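Local structure of BfpC (Escherichia coli, 3VHJ) at residues A[73-78]-A[108-113]. The protein is a membrane protein essential for type IV pilus biogenesis, of which this chain is the N-terminal cytoplasmic domain. The protein carries 1 engineered substitution. Residues are numbered along the deposited sequence; the frame is centred on the assembly and turned at random.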
ATOM      1  N   THR A  73       8.616   0.206  -1.693  1.00 17.47           N
ATOM      2  CA  THR A  73       7.164   0.258  -1.610  1.00 18.22           C
ATOM      3  C   THR A  73       6.803   0.694  -0.192  1.00 19.17           C
ATOM      4  O   THR A  73       7.350   0.185   0.796  1.00 18.65           O
ATOM      5  CB  THR A  73       6.521  -1.109  -1.922  1.00 19.98           C
ATOM      6  OG1 THR A  73       6.804  -2.032  -0.865  1.00 20.03           O
ATOM      7  CG2 THR A  73       7.073  -1.662  -3.239  1.00 19.08           C
ATOM      8  N   LEU A  74       5.894   1.656  -0.102  1.00 16.89           N
ATOM      9  CA  LEU A  74       5.477   2.190   1.182  1.00 18.42           C
ATOM     10  C   LEU A  74       4.951   1.127   2.138  1.00 19.07           C
ATOM     11  O   LEU A  74       5.408   1.031   3.275  1.00 18.39           O
ATOM     12  CB  LEU A  74       4.402   3.264   0.986  1.00 17.29           C
ATOM     13  CG  LEU A  74       3.828   3.820   2.292  1.00 17.69           C
ATOM     14  CD1 LEU A  74       4.942   4.495   3.084  1.00 18.03           C
ATOM     15  CD2 LEU A  74       2.703   4.796   1.996  1.00 17.01           C
ATOM     16  N   LEU A  75       4.000   0.324   1.677  1.00 18.66           N
ATOM     17  CA  LEU A  75       3.420  -0.688   2.546  1.00 18.23           C
ATOM     18  C   LEU A  75       4.423  -1.672   3.127  1.00 19.20           C
ATOM     19  O   LEU A  75       4.234  -2.154   4.243  1.00 19.68           O
ATOM     20  CB  LEU A  75       2.289  -1.427   1.824  1.00 17.29           C
ATOM     21  CG  LEU A  75       0.900  -0.778   1.965  1.00 18.00           C
ATOM     22  CD1 LEU A  75       0.414  -0.925   3.413  1.00 16.46           C
ATOM     23  CD2 LEU A  75       0.962   0.703   1.579  1.00 17.30           C
ATOM     24  N   SER A  76       5.491  -1.971   2.396  1.00 19.56           N
ATOM     25  CA  SER A  76       6.494  -2.902   2.913  1.00 21.00           C
ATOM     26  C   SER A  76       7.305  -2.239   4.022  1.00 22.57           C
ATOM     27  O   SER A  76       7.832  -2.916   4.909  1.00 24.84           O
ATOM     28  CB  SER A  76       7.452  -3.348   1.807  1.00 17.17           C
ATOM     29  OG  SER A  76       8.336  -2.304   1.427  1.00 19.47           O
ATOM     30  N   ALA A  77       7.392  -0.914   3.963  1.00 21.52           N
ATOM     31  CA  ALA A  77       8.155  -0.136   4.932  1.00 22.82           C
ATOM     32  C   ALA A  77       7.408   0.166   6.225  1.00 22.70           C
ATOM     33  O   ALA A  77       8.023   0.585   7.205  1.00 23.69           O
ATOM     34  CB  ALA A  77       8.628   1.174   4.294  1.00 20.56           C
ATOM     35  N   ILE A  78       6.092  -0.033   6.231  1.00 21.31           N
ATOM     36  CA  ILE A  78       5.303   0.221   7.430  1.00 20.79           C
ATOM     37  C   ILE A  78       5.350  -1.022   8.300  1.00 21.68           C
ATOM     38  O   ILE A  78       4.940  -2.108   7.883  1.00 21.04           O
ATOM     39  CB  ILE A  78       3.836   0.566   7.087  1.00 20.99           C
ATOM     40  CG1 ILE A  78       3.794   1.869   6.282  1.00 20.23           C
ATOM     41  CG2 ILE A  78       3.018   0.725   8.375  1.00 21.38           C
ATOM     42  CD1 ILE A  78       2.389   2.327   5.905  1.00 17.05           C
ATOM     43  N   HIS A 108      -4.409  -5.014   2.259  1.00 20.14           N
ATOM     44  CA  HIS A 108      -5.742  -5.040   1.663  1.00 22.18           C
ATOM     45  C   HIS A 108      -5.935  -3.830   0.763  1.00 20.90           C
ATOM     46  O   HIS A 108      -6.581  -3.921  -0.280  1.00 21.10           O
ATOM     47  CB  HIS A 108      -6.833  -5.030   2.737  1.00 26.06           C
ATOM     48  CG  HIS A 108      -7.101  -6.370   3.345  1.00 31.50           C
ATOM     49  ND1 HIS A 108      -8.316  -6.701   3.908  1.00 34.20           N
ATOM     50  CD2 HIS A 108      -6.307  -7.459   3.497  1.00 32.23           C
ATOM     51  CE1 HIS A 108      -8.259  -7.935   4.378  1.00 34.87           C
ATOM     52  NE2 HIS A 108      -7.052  -8.417   4.142  1.00 33.53           N
ATOM     53  N   PHE A 109      -5.380  -2.696   1.178  1.00 19.13           N
ATOM     54  CA  PHE A 109      -5.499  -1.468   0.405  1.00 18.36           C
ATOM     55  C   PHE A 109      -4.198  -0.687   0.309  1.00 17.64           C
ATOM     56  O   PHE A 109      -3.466  -0.537   1.289  1.00 15.39           O
ATOM     57  CB  PHE A 109      -6.570  -0.554   1.017  1.00 17.83           C
ATOM     58  CG  PHE A 109      -7.944  -1.156   1.036  1.00 20.22           C
ATOM     59  CD1 PHE A 109      -8.671  -1.296  -0.143  1.00 19.40           C
ATOM     60  CD2 PHE A 109      -8.512  -1.592   2.235  1.00 18.89           C
ATOM     61  CE1 PHE A 109      -9.946  -1.862  -0.134  1.00 20.05           C
ATOM     62  CE2 PHE A 109      -9.783  -2.158   2.257  1.00 18.48           C
ATOM     63  CZ  PHE A 109     -10.503  -2.294   1.068  1.00 20.02           C
ATOM     64  N   ASP A 110      -3.924  -0.197  -0.894  1.00 17.17           N
ATOM     65  CA  ASP A 110      -2.757   0.627  -1.165  1.00 18.13           C
ATOM     66  C   ASP A 110      -3.181   1.464  -2.364  1.00 18.45           C
ATOM     67  O   ASP A 110      -2.953   1.083  -3.506  1.00 18.75           O
ATOM     68  CB  ASP A 110      -1.532  -0.220  -1.515  1.00 16.46           C
ATOM     69  CG  ASP A 110      -0.344   0.628  -1.933  1.00 16.90           C
ATOM     70  OD1 ASP A 110      -0.433   1.872  -1.805  1.00 15.00           O
ATOM     71  OD2 ASP A 110       0.679   0.061  -2.384  1.00 14.53           O
ATOM     72  N   LYS A 111      -3.812   2.600  -2.092  1.00 19.70           N
ATOM     73  CA  LYS A 111      -4.303   3.472  -3.156  1.00 19.56           C
ATOM     74  C   LYS A 111      -3.825   4.899  -2.983  1.00 19.17           C
ATOM     75  O   LYS A 111      -3.676   5.377  -1.863  1.00 18.48           O
ATOM     76  CB  LYS A 111      -5.833   3.460  -3.163  1.00 22.44           C
ATOM     77  CG  LYS A 111      -6.433   2.092  -3.370  1.00 25.93           C
ATOM     78  CD  LYS A 111      -6.562   1.744  -4.844  1.00 29.58           C
ATOM     79  CE  LYS A 111      -7.628   2.598  -5.509  1.00 31.97           C
ATOM     80  NZ  LYS A 111      -7.893   2.173  -6.914  1.00 35.74           N
ATOM     81  N   SER A 112      -3.575   5.570  -4.102  1.00 19.09           N
ATOM     82  CA  SER A 112      -3.145   6.958  -4.083  1.00 19.47           C
ATOM     83  C   SER A 112      -4.133   7.738  -4.947  1.00 20.90           C
ATOM     84  O   SER A 112      -4.730   7.176  -5.867  1.00 19.66           O
ATOM     85  CB  SER A 112      -1.729   7.094  -4.647  1.00 20.02           C
ATOM     86  OG  SER A 112      -1.686   6.708  -6.006  1.00 23.73           O
ATOM     87  N   PHE A 113      -4.319   9.016  -4.633  1.00 20.95           N
ATOM     88  CA  PHE A 113      -5.241   9.868  -5.384  1.00 22.28           C
ATOM     89  C   PHE A 113      -4.679  11.278  -5.437  1.00 22.69           C
ATOM     90  O   PHE A 113      -4.039  11.724  -4.491  1.00 22.51           O
ATOM     91  CB  PHE A 113      -6.609   9.958  -4.693  1.00 22.40           C
ATOM     92  CG  PHE A 113      -7.202   8.634  -4.327  1.00 23.04           C
ATOM     93  CD1 PHE A 113      -6.748   7.937  -3.212  1.00 21.91           C
ATOM     94  CD2 PHE A 113      -8.217   8.082  -5.101  1.00 22.32           C
ATOM     95  CE1 PHE A 113      -7.302   6.706  -2.873  1.00 23.68           C
ATOM     96  CE2 PHE A 113      -8.774   6.853  -4.768  1.00 23.72           C
ATOM     97  CZ  PHE A 113      -8.315   6.165  -3.654  1.00 23.08           C
TER
HETATM   98  O   HOH W   1       3.115   0.594  -1.187  1.00 14.66           O
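L75 and D110 make the main contact between the short helix 74-77 and the strand 108-113, a small buried patch of 100 Å² in total. T73 leads into the helix: its carbonyl O accepts S76 OG at 2.8 Å, so the first turn is tied by a side chain as well as by weak backbone bonds. At L75 the backbone N donates to a water 3.0 Å away, and that water donates to D110 OD2 at 2.8 Å; the angle at the water is about 131°. L75 CD2 sits over the flat face of the D110 carboxylate, 3.7 Å from CG and nearly on the plane normal through it. D110 CG stands anti to the backbone N (chi1 174°), which carries the carboxylate beneath this methyl. The buried acid is well satisfied: N19 N bonds OD1, while L20 N, W22 NE1 and the water all bond OD2. L75 CG also lies 4.4 Å from F109 O, beside the classic beta bulge that H108 and F109 form opposite G100. L75 also packs on V101 of strand 96-101 and W22 of strand 21-23, whereas F109, K111 and F113 meet helix 116-127; strand 108-113 thus lies between the two helices.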